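Local structure of xylanase and alpha-amylase inhibitor protein (3MU7) at residues A[5-10]-A[28-33]; A[36-41]-A[79-84]. The protein inhibits xylanase and alpha-amylase and has the TIM-barrel fold of the family 18 glycosyl hydrolases. One frame throughout, in Å; residues are numbered along the deposited sequence.

Interaction 1 and interaction 2 both draw on strand 29-37 of the TIM barrel, and their centres are about 22 Å apart. Interaction 1 comes first along the chain and closes before interaction 2 opens. It pairs strand 5-9 with the start of strand 29-37, about 6 Å from the centre of the chain, and is almost wholly buried. Interaction 2 takes up the end of the same strand and the residues after it. There 36-41 meets 79-84, the loop between strand 69-76 and helix 86-101, about 18 Å from the chain centre. The chain thus passes from the barrel core, along strand 29-37, to the loops at the C-terminal ends of the strands.

Interaction 1 of 2, residues A[5-10]-A[28-33]; sequences IAVYWG and AYVIIG
Tyr-8 lies against Ile-31 on the face of the sheet that also carries Ala-6 and Tyr-29. Its CB starts 4.0 Å from Ile-31 O. Beyond it, CD2 touches both Ile-31 O and CG2, and CE2 comes to 3.5 Å from Ile-31 CG2. Farther out, CE1 and CZ both meet Ile-31 CD1. Ile-31 CD1 sits over the Tyr-8 ring face, 4.0 Å from the ring centroid, a CH-pi contact. CG of Tyr-8 is anti to the carbonyl carbon (chi1 -81°), which swings the ring across Ile-31. At the tip, OH is hydrogen-bonded to Asp-122 and His-124. A leucine in place of Tyr-8 would probably leave Asp-122 and His-124 without this hydroxyl and Ile-31 CD1 without the ring face it packs on. The backbones are parallel strands of a beta-alpha-beta unit, with helix 18-23 as the crossover, in the TIM barrel. Val-7 N bonds to Tyr-29 O at 3.0 Å. Val-7 O takes Ile-31 N, and Trp-9 N gives a straight bond to Ile-31 O (2.8 Å, 171° at the hydrogen). Gly-33 N closes on Trp-9 O. On the other face Trp-9 CB packs 3.6 Å from Val-30 CG1, next to Leu-18 of the crossover helix.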
loop_
_atom_site.group_PDB
_atom_site.type_symbol
_atom_site.label_atom_id
_atom_site.label_comp_id
_atom_site.label_asym_id
_atom_site.label_seq_id
_atom_site.Cartn_x
_atom_site.Cartn_y
_atom_site.Cartn_z
ATOM N N ILE A 5 0.818 11.324 3.296
ATOM C CA ILE A 5 0.640 10.716 1.984
ATOM C C ILE A 5 1.415 9.407 1.919
ATOM O O ILE A 5 2.612 9.364 2.235
ATOM C CB ILE A 5 1.091 11.659 0.833
ATOM C CG1 ILE A 5 0.374 13.010 0.930
ATOM C CG2 ILE A 5 0.880 10.999 -0.543
ATOM C CD1 ILE A 5 0.747 13.991 -0.151
ATOM N N ALA A 6 0.724 8.344 1.525
ATOM C CA ALA A 6 1.354 7.073 1.191
ATOM C C ALA A 6 1.470 6.997 -0.328
ATOM O O ALA A 6 0.566 7.420 -1.044
ATOM C CB ALA A 6 0.529 5.919 1.710
ATOM N N VAL A 7 2.568 6.455 -0.833
ATOM C CA VAL A 7 2.725 6.333 -2.274
ATOM C C VAL A 7 3.293 4.967 -2.633
ATOM O O VAL A 7 4.174 4.453 -1.935
ATOM C CB VAL A 7 3.598 7.497 -2.846
ATOM C CG1 VAL A 7 5.054 7.384 -2.413
ATOM C CG2 VAL A 7 3.482 7.582 -4.366
ATOM N N TYR A 8 2.787 4.382 -3.711
ATOM C CA TYR A 8 3.382 3.170 -4.254
ATOM C C TYR A 8 4.604 3.508 -5.092
ATOM O O TYR A 8 4.597 4.468 -5.869
ATOM C CB TYR A 8 2.372 2.395 -5.085
ATOM C CG TYR A 8 1.443 1.541 -4.253
ATOM C CD1 TYR A 8 0.220 2.038 -3.802
ATOM C CD2 TYR A 8 1.795 0.239 -3.904
ATOM C CE1 TYR A 8 -0.637 1.250 -3.038
ATOM C CE2 TYR A 8 0.941 -0.561 -3.144
ATOM C CZ TYR A 8 -0.268 -0.041 -2.711
ATOM O OH TYR A 8 -1.139 -0.803 -1.966
ATOM N N TRP A 9 5.634 2.689 -4.931
ATOM C CA TRP A 9 6.887 2.813 -5.667
ATOM C C TRP A 9 7.216 1.444 -6.253
ATOM O O TRP A 9 6.828 0.415 -5.689
ATOM C CB TRP A 9 8.009 3.288 -4.729
ATOM C CG TRP A 9 9.298 3.539 -5.446
ATOM C CD1 TRP A 9 9.712 4.720 -5.980
ATOM C CD2 TRP A 9 10.322 2.578 -5.740
ATOM N NE1 TRP A 9 10.941 4.561 -6.583
ATOM C CE2 TRP A 9 11.331 3.256 -6.458
ATOM C CE3 TRP A 9 10.494 1.218 -5.455
ATOM C CZ2 TRP A 9 12.488 2.617 -6.912
ATOM C CZ3 TRP A 9 11.647 0.581 -5.909
ATOM C CH2 TRP A 9 12.629 1.287 -6.624
ATOM N N GLY A 10 7.910 1.422 -7.391
ATOM C CA GLY A 10 8.397 0.171 -7.962
ATOM C C GLY A 10 7.761 -0.214 -9.281
ATOM O O GLY A 10 8.046 -1.287 -9.808
ATOM N N ALA A 28 4.794 10.044 3.846
ATOM C CA ALA A 28 4.962 9.414 5.146
ATOM C C ALA A 28 5.227 7.912 5.004
ATOM O O ALA A 28 5.868 7.312 5.861
ATOM C CB ALA A 28 3.727 9.657 6.003
ATOM N N TYR A 29 4.704 7.315 3.935
ATOM C CA TYR A 29 4.887 5.895 3.640
ATOM C C TYR A 29 5.257 5.765 2.183
ATOM O O TYR A 29 4.638 6.406 1.321
ATOM C CB TYR A 29 3.587 5.111 3.782
ATOM C CG TYR A 29 3.011 4.931 5.153
ATOM C CD1 TYR A 29 3.322 3.803 5.912
ATOM C CD2 TYR A 29 2.089 5.839 5.668
ATOM C CE1 TYR A 29 2.762 3.600 7.172
ATOM C CE2 TYR A 29 1.523 5.647 6.931
ATOM C CZ TYR A 29 1.866 4.527 7.671
ATOM O OH TYR A 29 1.313 4.336 8.918
ATOM N N VAL A 30 6.227 4.898 1.907
ATOM C CA VAL A 30 6.515 4.455 0.546
ATOM C C VAL A 30 6.330 2.947 0.522
ATOM O O VAL A 30 6.879 2.229 1.361
ATOM C CB VAL A 30 7.919 4.875 0.063
ATOM C CG1 VAL A 30 8.185 4.316 -1.318
ATOM C CG2 VAL A 30 8.027 6.382 0.011
ATOM N N ILE A 31 5.509 2.490 -0.419
ATOM C CA ILE A 31 5.113 1.102 -0.482
ATOM C C ILE A 31 5.735 0.486 -1.727
ATOM O O ILE A 31 5.355 0.808 -2.859
ATOM C CB ILE A 31 3.576 0.950 -0.545
ATOM C CG1 ILE A 31 2.880 1.805 0.527
ATOM C CG2 ILE A 31 3.204 -0.521 -0.444
ATOM C CD1 ILE A 31 1.397 2.046 0.241
ATOM N N ILE A 32 6.713 -0.388 -1.515
ATOM C CA ILE A 32 7.375 -1.065 -2.624
ATOM C C ILE A 32 6.475 -2.179 -3.156
ATOM O O ILE A 32 6.122 -3.098 -2.404
ATOM C CB ILE A 32 8.729 -1.666 -2.187
ATOM C CG1 ILE A 32 9.682 -0.586 -1.661
ATOM C CG2 ILE A 32 9.362 -2.436 -3.353
ATOM C CD1 ILE A 32 10.851 -1.149 -0.883
ATOM N N GLY A 33 6.092 -2.095 -4.429
ATOM C CA GLY A 33 5.276 -3.145 -5.039
ATOM C C GLY A 33 6.027 -3.804 -6.180
ATOM O O GLY A 33 6.671 -3.102 -6.954
#

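Interaction 2 of 2, residues A[36-41]-A[79-84]; sequences NTFGGG and GPYSLD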
loop_
_atom_site.group_PDB
_atom_site.type_symbol
_atom_site.label_atom_id
_atom_site.label_comp_id
_atom_site.label_asym_id
_atom_site.label_seq_id
_atom_site.Cartn_x
_atom_site.Cartn_y
_atom_site.Cartn_z
ATOM N N ASN A 36 4.636 -10.362 -6.277
ATOM C CA ASN A 36 3.461 -10.714 -7.065
ATOM C C ASN A 36 3.350 -12.195 -7.409
ATOM O O ASN A 36 2.438 -12.595 -8.138
ATOM C CB ASN A 36 3.428 -9.885 -8.350
ATOM C CG ASN A 36 4.400 -10.393 -9.388
ATOM O OD1 ASN A 36 5.442 -10.962 -9.059
ATOM N ND2 ASN A 36 4.053 -10.207 -10.660
ATOM N N THR A 37 4.277 -12.989 -6.882
ATOM C CA THR A 37 4.331 -14.417 -7.155
ATOM C C THR A 37 4.509 -15.152 -5.842
ATOM O O THR A 37 5.489 -14.935 -5.131
ATOM C CB THR A 37 5.509 -14.744 -8.089
ATOM O OG1 THR A 37 5.402 -13.957 -9.277
ATOM C CG2 THR A 37 5.518 -16.220 -8.463
ATOM N N PHE A 38 3.533 -15.996 -5.522
ATOM C CA PHE A 38 3.589 -16.886 -4.369
ATOM C C PHE A 38 2.407 -17.833 -4.401
ATOM O O PHE A 38 1.452 -17.607 -5.131
ATOM C CB PHE A 38 3.624 -16.120 -3.029
ATOM C CG PHE A 38 2.496 -15.133 -2.835
ATOM C CD1 PHE A 38 1.226 -15.553 -2.440
ATOM C CD2 PHE A 38 2.718 -13.776 -3.017
ATOM C CE1 PHE A 38 0.192 -14.628 -2.241
ATOM C CE2 PHE A 38 1.695 -12.849 -2.814
ATOM C CZ PHE A 38 0.433 -13.274 -2.427
ATOM N N GLY A 39 2.490 -18.886 -3.594
ATOM C CA GLY A 39 1.400 -19.834 -3.434
ATOM C C GLY A 39 1.322 -20.859 -4.540
ATOM O O GLY A 39 1.901 -20.683 -5.617
ATOM N N GLY A 40 0.597 -21.938 -4.257
ATOM C CA GLY A 40 0.338 -22.992 -5.236
ATOM C C GLY A 40 1.595 -23.539 -5.885
ATOM O O GLY A 40 1.709 -23.570 -7.116
ATOM N N GLY A 41 2.549 -23.940 -5.054
ATOM C CA GLY A 41 3.768 -24.585 -5.534
ATOM C C GLY A 41 4.812 -23.672 -6.149
ATOM O O GLY A 41 5.887 -24.134 -6.523
ATOM N N GLY A 79 -0.992 -10.866 -11.322
ATOM C CA GLY A 79 0.179 -11.692 -11.102
ATOM C C GLY A 79 -0.219 -13.067 -10.634
ATOM O O GLY A 79 -1.352 -13.269 -10.186
ATOM N N PRO A 80 0.710 -14.028 -10.727
ATOM C CA PRO A 80 0.435 -15.404 -10.353
ATOM C C PRO A 80 0.626 -15.570 -8.853
ATOM O O PRO A 80 1.590 -16.192 -8.393
ATOM C CB PRO A 80 1.486 -16.185 -11.141
ATOM C CG PRO A 80 2.638 -15.262 -11.223
ATOM C CD PRO A 80 2.091 -13.863 -11.223
ATOM N N TYR A 81 -0.271 -14.962 -8.092
ATOM C CA TYR A 81 -0.254 -15.138 -6.660
ATOM C C TYR A 81 -1.576 -15.705 -6.201
ATOM O O TYR A 81 -2.634 -15.349 -6.723
ATOM C CB TYR A 81 0.095 -13.835 -5.930
ATOM C CG TYR A 81 -0.864 -12.679 -6.109
ATOM C CD1 TYR A 81 -1.973 -12.532 -5.272
ATOM C CD2 TYR A 81 -0.636 -11.709 -7.082
ATOM C CE1 TYR A 81 -2.840 -11.459 -5.414
ATOM C CE2 TYR A 81 -1.500 -10.630 -7.239
ATOM C CZ TYR A 81 -2.604 -10.509 -6.396
ATOM O OH TYR A 81 -3.457 -9.437 -6.526
ATOM N N SER A 82 -1.498 -16.612 -5.240
ATOM C CA SER A 82 -2.677 -17.200 -4.635
ATOM C C SER A 82 -2.268 -17.731 -3.284
ATOM O O SER A 82 -1.084 -17.881 -2.995
ATOM C CB SER A 82 -3.239 -18.327 -5.504
ATOM O OG SER A 82 -2.319 -19.388 -5.605
ATOM N N LEU A 83 -3.262 -18.015 -2.458
ATOM C CA LEU A 83 -3.005 -18.425 -1.107
ATOM C C LEU A 83 -4.128 -19.338 -0.661
ATOM O O LEU A 83 -4.818 -19.073 0.325
ATOM C CB LEU A 83 -2.900 -17.184 -0.219
ATOM C CG LEU A 83 -1.987 -17.407 0.977
ATOM C CD1 LEU A 83 -0.523 -17.317 0.585
ATOM C CD2 LEU A 83 -2.328 -16.420 2.068
ATOM N N ASP A 84 -4.295 -20.426 -1.400
ATOM C CA ASP A 84 -5.409 -21.348 -1.193
ATOM C C ASP A 84 -5.256 -22.294 0.006
ATOM O O ASP A 84 -6.260 -22.645 0.625
ATOM C CB ASP A 84 -5.698 -22.146 -2.473
ATOM C CG ASP A 84 -6.192 -21.270 -3.617
ATOM O OD1 ASP A 84 -6.968 -20.321 -3.370
ATOM O OD2 ASP A 84 -5.811 -21.541 -4.775
HETATM O O HOH W 1 -0.279 -18.903 -7.191
#
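A single backbone bridge joins Phe-38 to Tyr-81 in the region that follows on from strand 29-37. Ser-82 N donates to Phe-38 O at 3.1 Å. The return bond, from Phe-38 N to Pro-80 O, is weak. A water reinforces the bridge: it donates to Phe-38 O and is hydrogen-bonded to Ser-82 OG at 2.6 Å. Beside the bridge the Phe-38 ring lies under Tyr-81. Tyr-81 CB stands over the centre of the Phe-38 ring, 3.6 Å from the centroid, in a CH-pi contact. Phe-38 has CG between its backbone N and carbonyl carbon (chi1 55°), which brings the ring beneath that CB. The two rings are oblique, with planes at 36°. Ser-82 O comes to the ring edge, 3.3 Å from Phe-38 CD1, and Leu-83 CD1 also touches Phe-38 CD1. This contact ties two loops beyond the C-terminal ends of adjacent parallel strands in the TIM barrel, 29-37 and 69-76. Helices 86-101 and 133-144 pack on Phe-38 and Leu-83. Asn-36 and Thr-37 form a classic beta bulge opposite Ala-45. Asn-36 O lies in the plane of the Tyr-81 ring, at its edge, 3.4 Å from Tyr-81 CD2. Pro-80, the centre of an inverse gamma turn, sets its CG 3.6 Å from Thr-37 OG1. Tyr-81 OH is hydrogen-bonded to Gly-76 O and Glu-126 N, and its ring stacks on His-127.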